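Local structure of putative alpha-ketoglutarate-dependent taurine dioxygenase (Burkholderia xenovorans, 5HSX) at residues Q65-E70 / I137-T142; V60-Q65 / V73-Q78. The protein probably acts as an iron- and 2-oxoglutarate-dependent dioxygenase of the TfdA family, related to taurine dioxygenase, although its own substrate is not established. All blocks are in the same frame, centred on the assembly; numbering follows the deposited sequence.

How the contacts relate
Contacts 1 and 2 lie side by side, their centres about 8 Å apart, on one face of the mixed sheet that contains strands 59-62, 263-267 and 135-140. Strand 59-62 leads through a loop into helix 69-77, and in contact 2 Phe-75, in the latter half of that helix, reaches back to Phe-62 of the strand. Contact 1 ties the loop and the start of the same helix to strand 135-140. The four segments alternate along the chain, and Gln-65 belongs to both contacts. Ile-137 joins them physically, its CD1 lying 3.8 Å from CE2 of Phe-75. One short helix is therefore fixed at its beginning by polar bonds and farther along by aromatic packing.

Contact 1 (Q65-E70 / I137-T142); sequences QFLTHE and ILRGVT. With EDO (1,2-ethanediol), chain S.
Arg-139 and His-69 make the direct hydrogen bond of this contact: NH1 of the arginine donates to ND1 of the imidazole over 3.1 Å, at an N-H...N angle of 154°. The donor lies close to the ring plane, and ND1 sits in the guanidinium plane, yet the two flat groups are turned 75° apart, so they meet at their edges without stacking. NH1 has a further partner in His-72, one helical turn beyond His-69. Arginine suits this place because its long chain, extended from CG to NE, carries several N-H groups from strand 135-140 to the beginning of helix 69-77, where Thr-68 is the N-cap.

A water adds a second polar link, accepting from Arg-139 NE at 3.0 Å and from the backbone N of Leu-67 at 2.9 Å. Leu-67 O also lies 3.1 Å from Arg-139 NH2.

Apolar contact is slight: Leu-67 CB rests 4.0 Å from Arg-139 CD. A 1,2-ethanediol molecule, probably from the crystallisation liquor, lays its C2 over one face of the His-69 ring, offset toward the rim, and donates from O1 to Glu-70 OE1.

Because ND1 accepts from arginine, the imidazole proton, if there is only one, should reside on NE2, and the neighbouring positive charge would probably disfavour a second.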
ATOM      1  N   GLN B  65      16.070   0.004  18.021  1.00 29.70           N
ATOM      2  CA  GLN B  65      16.013   0.900  19.176  1.00 32.18           C
ATOM      3  C   GLN B  65      15.154   0.220  20.241  1.00 32.40           C
ATOM      4  O   GLN B  65      13.928   0.323  20.228  1.00 34.64           O
ATOM      5  CB  GLN B  65      15.451   2.261  18.773  1.00 28.56           C
ATOM      6  CG  GLN B  65      16.169   2.896  17.587  1.00 29.52           C
ATOM      7  CD  GLN B  65      17.584   3.327  17.929  1.00 36.33           C
ATOM      8  OE1 GLN B  65      17.881   3.669  19.076  1.00 36.47           O
ATOM      9  NE2 GLN B  65      18.466   3.308  16.938  1.00 40.61           N
ATOM     10  N   PHE B  66      15.801  -0.482  21.165  1.00 31.83           N
ATOM     11  CA  PHE B  66      15.103  -1.253  22.191  1.00 31.54           C
ATOM     12  C   PHE B  66      15.017  -0.393  23.445  1.00 34.35           C
ATOM     13  O   PHE B  66      15.999  -0.246  24.180  1.00 33.72           O
ATOM     14  CB  PHE B  66      15.814  -2.581  22.427  1.00 36.49           C
ATOM     15  CG  PHE B  66      15.941  -3.405  21.175  1.00 39.37           C
ATOM     16  CD1 PHE B  66      14.885  -4.193  20.742  1.00 37.81           C
ATOM     17  CD2 PHE B  66      17.092  -3.350  20.403  1.00 37.81           C
ATOM     18  CE1 PHE B  66      14.984  -4.934  19.575  1.00 35.93           C
ATOM     19  CE2 PHE B  66      17.200  -4.085  19.237  1.00 40.05           C
ATOM     20  CZ  PHE B  66      16.145  -4.875  18.821  1.00 38.75           C
ATOM     21  N   LEU B  67      13.835   0.174  23.689  1.00 31.74           N
ATOM     22  CA  LEU B  67      13.659   1.231  24.675  1.00 31.24           C
ATOM     23  C   LEU B  67      12.804   0.776  25.852  1.00 34.41           C
ATOM     24  O   LEU B  67      11.909  -0.062  25.711  1.00 35.69           O
ATOM     25  CB  LEU B  67      13.003   2.459  24.037  1.00 28.18           C
ATOM     26  CG  LEU B  67      13.609   2.971  22.729  1.00 30.87           C
ATOM     27  CD1 LEU B  67      12.834   4.186  22.232  1.00 31.67           C
ATOM     28  CD2 LEU B  67      15.089   3.305  22.925  1.00 32.47           C
ATOM     29  N   THR B  68      13.088   1.353  27.017  1.00 32.25           N
ATOM     30  CA  THR B  68      12.166   1.330  28.139  1.00 35.60           C
ATOM     31  C   THR B  68      11.091   2.401  27.954  1.00 32.88           C
ATOM     32  O   THR B  68      11.217   3.307  27.125  1.00 32.33           O
ATOM     33  CB  THR B  68      12.903   1.577  29.456  1.00 35.61           C
ATOM     34  OG1 THR B  68      13.474   2.894  29.437  1.00 33.65           O
ATOM     35  CG2 THR B  68      14.005   0.534  29.683  1.00 35.69           C
ATOM     36  N   HIS B  69      10.021   2.301  28.748  1.00 30.12           N
ATOM     37  CA  HIS B  69       9.005   3.352  28.738  1.00 29.38           C
ATOM     38  C   HIS B  69       9.623   4.704  29.072  1.00 30.59           C
ATOM     39  O   HIS B  69       9.277   5.725  28.462  1.00 31.33           O
ATOM     40  CB  HIS B  69       7.885   3.035  29.737  1.00 35.34           C
ATOM     41  CG  HIS B  69       7.014   1.883  29.340  1.00 36.69           C
ATOM     42  ND1 HIS B  69       6.743   1.566  28.026  1.00 33.31           N
ATOM     43  CD2 HIS B  69       6.335   0.982  30.091  1.00 34.86           C
ATOM     44  CE1 HIS B  69       5.946   0.513  27.985  1.00 35.11           C
ATOM     45  NE2 HIS B  69       5.684   0.137  29.223  1.00 33.53           N
ATOM     46  N   GLU B  70      10.549   4.728  30.035  1.00 31.85           N
ATOM     47  CA  GLU B  70      11.202   5.982  30.400  1.00 34.04           C
ATOM     48  C   GLU B  70      12.017   6.544  29.244  1.00 33.71           C
ATOM     49  O   GLU B  70      11.995   7.755  28.993  1.00 32.04           O
ATOM     50  CB  GLU B  70      12.096   5.786  31.626  1.00 41.99           C
ATOM     51  CG  GLU B  70      11.343   5.609  32.934  1.00 56.80           C
ATOM     52  CD  GLU B  70      10.917   4.171  33.188  1.00 69.43           C
ATOM     53  OE1 GLU B  70      10.974   3.340  32.251  1.00 67.67           O
ATOM     54  OE2 GLU B  70      10.532   3.870  34.338  1.00 74.52           O
ATOM     55  N   ILE B 137       4.743   8.963  18.401  1.00 22.17           N
ATOM     56  CA  ILE B 137       5.944   8.140  18.364  1.00 23.29           C
ATOM     57  C   ILE B 137       5.551   6.747  18.829  1.00 24.12           C
ATOM     58  O   ILE B 137       5.227   6.548  20.007  1.00 24.67           O
ATOM     59  CB  ILE B 137       7.064   8.718  19.240  1.00 21.32           C
ATOM     60  CG1 ILE B 137       7.450  10.106  18.727  1.00 24.88           C
ATOM     61  CG2 ILE B 137       8.267   7.764  19.264  1.00 23.95           C
ATOM     62  CD1 ILE B 137       8.221  10.921  19.697  1.00 30.16           C
ATOM     63  N   LEU B 138       5.585   5.783  17.912  1.00 22.82           N
ATOM     64  CA  LEU B 138       5.107   4.426  18.149  1.00 20.59           C
ATOM     65  C   LEU B 138       6.291   3.469  18.080  1.00 23.81           C
ATOM     66  O   LEU B 138       7.000   3.445  17.068  1.00 23.10           O
ATOM     67  CB  LEU B 138       4.059   4.063  17.096  1.00 21.29           C
ATOM     68  CG  LEU B 138       3.447   2.667  17.087  1.00 23.91           C
ATOM     69  CD1 LEU B 138       2.674   2.411  18.367  1.00 23.50           C
ATOM     70  CD2 LEU B 138       2.545   2.546  15.849  1.00 24.29           C
ATOM     71  N   ARG B 139       6.506   2.679  19.137  1.00 22.08           N
ATOM     72  CA  ARG B 139       7.616   1.732  19.166  1.00 24.83           C
ATOM     73  C   ARG B 139       7.109   0.294  19.257  1.00 27.59           C
ATOM     74  O   ARG B 139       6.128   0.007  19.950  1.00 25.89           O
ATOM     75  CB  ARG B 139       8.590   2.044  20.324  1.00 23.66           C
ATOM     76  CG  ARG B 139       8.233   1.469  21.703  1.00 28.23           C
ATOM     77  CD  ARG B 139       9.252   1.921  22.753  1.00 28.70           C
ATOM     78  NE  ARG B 139       9.341   0.986  23.869  1.00 33.27           N
ATOM     79  CZ  ARG B 139       8.650   1.088  25.001  1.00 32.95           C
ATOM     80  NH1 ARG B 139       7.811   2.100  25.186  1.00 31.62           N
ATOM     81  NH2 ARG B 139       8.800   0.172  25.955  1.00 31.68           N
ATOM     82  N   GLY B 140       7.779  -0.610  18.544  1.00 25.64           N
ATOM     83  CA  GLY B 140       7.392  -2.008  18.504  1.00 22.20           C
ATOM     84  C   GLY B 140       8.248  -2.854  19.424  1.00 27.51           C
ATOM     85  O   GLY B 140       9.471  -2.895  19.288  1.00 29.73           O
ATOM     86  N   VAL B 141       7.596  -3.527  20.367  1.00 27.22           N
ATOM     87  CA  VAL B 141       8.281  -4.360  21.353  1.00 25.12           C
ATOM     88  C   VAL B 141       8.181  -5.836  21.004  1.00 29.21           C
ATOM     89  O   VAL B 141       9.194  -6.532  20.921  1.00 34.82           O
ATOM     90  CB  VAL B 141       7.728  -4.080  22.768  1.00 28.51           C
ATOM     91  CG1 VAL B 141       8.296  -5.088  23.768  1.00 32.63           C
ATOM     92  CG2 VAL B 141       8.064  -2.646  23.179  1.00 31.32           C
ATOM     93  N   THR B 142       6.961  -6.332  20.811  1.00 28.60           N
ATOM     94  CA  THR B 142       6.719  -7.706  20.374  1.00 28.93           C
ATOM     95  C   THR B 142       6.099  -7.620  18.988  1.00 29.63           C
ATOM     96  O   THR B 142       4.979  -7.121  18.833  1.00 29.88           O
ATOM     97  CB  THR B 142       5.813  -8.441  21.352  1.00 33.30           C
ATOM     98  OG1 THR B 142       6.382  -8.359  22.664  1.00 35.85           O
ATOM     99  CG2 THR B 142       5.673  -9.905  20.957  1.00 33.07           C
TER
HETATM  100  C1  EDO S 407      10.179  -0.412  30.578  1.00 60.44           C
HETATM  101  O1  EDO S 407       9.853   0.386  31.724  1.00 68.45           O
HETATM  102  C2  EDO S 407       8.918  -1.057  30.020  1.00 62.30           C
HETATM  103  O2  EDO S 407       9.122  -1.442  28.656  1.00 60.33           O
HETATM  104  O   HOH W   1      11.378  -0.606  22.332  1.00 29.44           O

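Contact 2 (V60-Q65 / V73-Q78)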
ATOM      1  N   VAL B  60       9.206   9.426   9.879  1.00 19.38           N
ATOM      2  CA  VAL B  60      10.560   8.898   9.893  1.00 21.60           C
ATOM      3  C   VAL B  60      10.586   7.648  10.761  1.00 23.06           C
ATOM      4  O   VAL B  60       9.800   7.498  11.705  1.00 23.22           O
ATOM      5  CB  VAL B  60      11.594   9.942  10.368  1.00 21.94           C
ATOM      6  CG1 VAL B  60      11.642  11.114   9.377  1.00 20.75           C
ATOM      7  CG2 VAL B  60      11.273  10.452  11.780  1.00 27.83           C
ATOM      8  N   PHE B  61      11.494   6.734  10.421  1.00 22.00           N
ATOM      9  CA  PHE B  61      11.551   5.426  11.060  1.00 19.54           C
ATOM     10  C   PHE B  61      12.945   5.158  11.615  1.00 26.74           C
ATOM     11  O   PHE B  61      13.951   5.532  11.005  1.00 27.78           O
ATOM     12  CB  PHE B  61      11.176   4.307  10.075  1.00 20.42           C
ATOM     13  CG  PHE B  61       9.836   4.489   9.422  1.00 21.04           C
ATOM     14  CD1 PHE B  61       8.668   4.179  10.105  1.00 21.15           C
ATOM     15  CD2 PHE B  61       9.745   4.960   8.121  1.00 22.44           C
ATOM     16  CE1 PHE B  61       7.428   4.334   9.499  1.00 21.92           C
ATOM     17  CE2 PHE B  61       8.511   5.117   7.503  1.00 21.39           C
ATOM     18  CZ  PHE B  61       7.345   4.802   8.194  1.00 23.12           C
ATOM     19  N   PHE B  62      12.992   4.497  12.770  1.00 24.83           N
ATOM     20  CA  PHE B  62      14.229   4.021  13.367  1.00 24.78           C
ATOM     21  C   PHE B  62      14.160   2.506  13.493  1.00 28.51           C
ATOM     22  O   PHE B  62      13.074   1.928  13.613  1.00 29.91           O
ATOM     23  CB  PHE B  62      14.478   4.644  14.757  1.00 25.78           C
ATOM     24  CG  PHE B  62      14.421   6.155  14.780  1.00 26.04           C
ATOM     25  CD1 PHE B  62      15.582   6.913  14.686  1.00 29.63           C
ATOM     26  CD2 PHE B  62      13.204   6.815  14.916  1.00 29.37           C
ATOM     27  CE1 PHE B  62      15.529   8.313  14.719  1.00 30.20           C
ATOM     28  CE2 PHE B  62      13.144   8.204  14.946  1.00 28.92           C
ATOM     29  CZ  PHE B  62      14.308   8.952  14.849  1.00 27.36           C
ATOM     30  N   ARG B  63      15.327   1.868  13.464  1.00 29.90           N
ATOM     31  CA  ARG B  63      15.447   0.426  13.629  1.00 28.88           C
ATOM     32  C   ARG B  63      16.390   0.109  14.779  1.00 30.74           C
ATOM     33  O   ARG B  63      17.308   0.877  15.082  1.00 31.65           O
ATOM     34  CB  ARG B  63      15.976  -0.253  12.354  1.00 27.41           C
ATOM     35  CG  ARG B  63      15.154  -0.018  11.105  1.00 27.34           C
ATOM     36  CD  ARG B  63      13.840  -0.769  11.138  1.00 29.11           C
ATOM     37  NE  ARG B  63      13.238  -0.829   9.810  1.00 28.42           N
ATOM     38  CZ  ARG B  63      12.115  -1.479   9.523  1.00 30.95           C
ATOM     39  NH1 ARG B  63      11.448  -2.116  10.476  1.00 26.86           N
ATOM     40  NH2 ARG B  63      11.649  -1.479   8.281  1.00 25.23           N
ATOM     41  N   GLU B  64      16.159  -1.043  15.413  1.00 29.94           N
ATOM     42  CA  GLU B  64      17.051  -1.569  16.447  1.00 33.43           C
ATOM     43  C   GLU B  64      17.184  -0.601  17.621  1.00 35.76           C
ATOM     44  O   GLU B  64      18.273  -0.407  18.166  1.00 35.18           O
ATOM     45  CB  GLU B  64      18.431  -1.907  15.872  1.00 37.58           C
ATOM     46  CG  GLU B  64      18.425  -2.967  14.796  1.00 39.44           C
ATOM     47  CD  GLU B  64      17.986  -4.312  15.323  1.00 43.33           C
ATOM     48  OE1 GLU B  64      17.023  -4.882  14.766  1.00 45.04           O
ATOM     49  OE2 GLU B  64      18.599  -4.797  16.298  1.00 42.80           O
ATOM     50  N   GLN B  65      16.070   0.004  18.021  1.00 29.70           N
ATOM     51  CA  GLN B  65      16.013   0.900  19.176  1.00 32.18           C
ATOM     52  C   GLN B  65      15.154   0.220  20.241  1.00 32.40           C
ATOM     53  O   GLN B  65      13.928   0.323  20.228  1.00 34.64           O
ATOM     54  CB  GLN B  65      15.451   2.261  18.773  1.00 28.56           C
ATOM     55  CG  GLN B  65      16.169   2.896  17.587  1.00 29.52           C
ATOM     56  CD  GLN B  65      17.584   3.327  17.929  1.00 36.33           C
ATOM     57  OE1 GLN B  65      17.881   3.669  19.076  1.00 36.47           O
ATOM     58  NE2 GLN B  65      18.466   3.308  16.938  1.00 40.61           N
ATOM     59  N   VAL B  73       9.623   7.977  26.612  1.00 27.28           N
ATOM     60  CA  VAL B  73       9.114   9.286  27.012  1.00 28.53           C
ATOM     61  C   VAL B  73      10.207  10.339  26.895  1.00 30.82           C
ATOM     62  O   VAL B  73       9.968  11.450  26.402  1.00 28.48           O
ATOM     63  CB  VAL B  73       8.533   9.225  28.439  1.00 28.03           C
ATOM     64  CG1 VAL B  73       8.264  10.634  28.982  1.00 30.63           C
ATOM     65  CG2 VAL B  73       7.257   8.387  28.449  1.00 27.19           C
ATOM     66  N   ALA B  74      11.424  10.009  27.342  1.00 30.49           N
ATOM     67  CA  ALA B  74      12.516  10.980  27.296  1.00 32.16           C
ATOM     68  C   ALA B  74      12.838  11.389  25.864  1.00 32.18           C
ATOM     69  O   ALA B  74      13.088  12.570  25.589  1.00 32.86           O
ATOM     70  CB  ALA B  74      13.758  10.415  27.986  1.00 34.94           C
ATOM     71  N   PHE B  75      12.835  10.429  24.936  1.00 28.02           N
ATOM     72  CA  PHE B  75      13.043  10.776  23.536  1.00 29.40           C
ATOM     73  C   PHE B  75      11.949  11.706  23.038  1.00 31.90           C
ATOM     74  O   PHE B  75      12.228  12.701  22.359  1.00 30.85           O
ATOM     75  CB  PHE B  75      13.085   9.516  22.671  1.00 29.75           C
ATOM     76  CG  PHE B  75      13.048   9.795  21.186  1.00 31.23           C
ATOM     77  CD1 PHE B  75      14.187  10.220  20.517  1.00 34.38           C
ATOM     78  CD2 PHE B  75      11.878   9.624  20.459  1.00 33.76           C
ATOM     79  CE1 PHE B  75      14.160  10.473  19.147  1.00 29.18           C
ATOM     80  CE2 PHE B  75      11.843   9.882  19.085  1.00 32.30           C
ATOM     81  CZ  PHE B  75      12.991  10.306  18.436  1.00 27.97           C
ATOM     82  N   SER B  76      10.695  11.391  23.373  1.00 25.61           N
ATOM     83  CA  SER B  76       9.567  12.170  22.879  1.00 22.55           C
ATOM     84  C   SER B  76       9.605  13.604  23.390  1.00 23.05           C
ATOM     85  O   SER B  76       9.274  14.539  22.649  1.00 26.39           O
ATOM     86  CB  SER B  76       8.265  11.498  23.297  1.00 27.97           C
ATOM     87  OG  SER B  76       8.270  10.139  22.921  1.00 25.95           O
ATOM     88  N   ALA B  77       9.996  13.799  24.651  1.00 24.07           N
ATOM     89  CA  ALA B  77       9.941  15.132  25.251  1.00 25.39           C
ATOM     90  C   ALA B  77      10.924  16.099  24.613  1.00 31.62           C
ATOM     91  O   ALA B  77      10.816  17.312  24.830  1.00 31.96           O
ATOM     92  CB  ALA B  77      10.205  15.053  26.757  1.00 31.83           C
ATOM     93  N   GLN B  78      11.882  15.593  23.839  1.00 29.82           N
ATOM     94  CA  GLN B  78      12.804  16.467  23.125  1.00 33.43           C
ATOM     95  C   GLN B  78      12.139  17.171  21.951  1.00 34.18           C
ATOM     96  O   GLN B  78      12.730  18.099  21.388  1.00 31.08           O
ATOM     97  CB  GLN B  78      14.014  15.661  22.644  1.00 29.87           C
ATOM     98  CG  GLN B  78      14.814  15.050  23.790  1.00 35.19           C
ATOM     99  CD  GLN B  78      15.889  14.078  23.326  1.00 43.77           C
ATOM    100  OE1 GLN B  78      17.025  14.121  23.803  1.00 45.37           O
ATOM    101  NE2 GLN B  78      15.530  13.184  22.409  1.00 44.33           N
TER
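Phe-75 and Phe-62 supply all the surface that these segments bury against each other, about 30 Å² from each residue. They form an offset edge-to-face pair, with the edge of Phe-75 turned toward the face of Phe-62, ring centroids 5.7 Å apart and planes at 82°. The touching is done by the far ends of the rings: CZ of Phe-75 lies 4.1 Å from CZ of Phe-62 and equally close to its CE2.

The side chains come from opposite directions, one from the sheet and the other from the helix. Phe-75 sets CG anti to its own backbone N (chi1 170°), which directs the ring from helix 69-77 toward the strand. Phenylalanine fits both positions, being long enough to bridge the gap between helix and strand and wholly apolar in a buried layer.

The pair belongs to the packing of a helix on the mixed sheet in this TauD/TfdA-family protein, a family placed in the cupin clan. Strand 59-62 is an inner strand there, between 31-34 and 263-267, and helix 69-77 is the next helix or strand along the chain, after a short loop.

Neighbours widen the cluster. Phe-62 also packs on Ile-33 and Val-263 of the two adjoining strands, while Phe-75 touches Ile-137, Leu-38 and the ring of Phe-79. Beyond Phe-75, Gln-78 turns its amide so that NE2 makes a weak hydrogen bond to Phe-75 O at 3.3 Å, and its OE1 accepts from the backbone N of Leu-42.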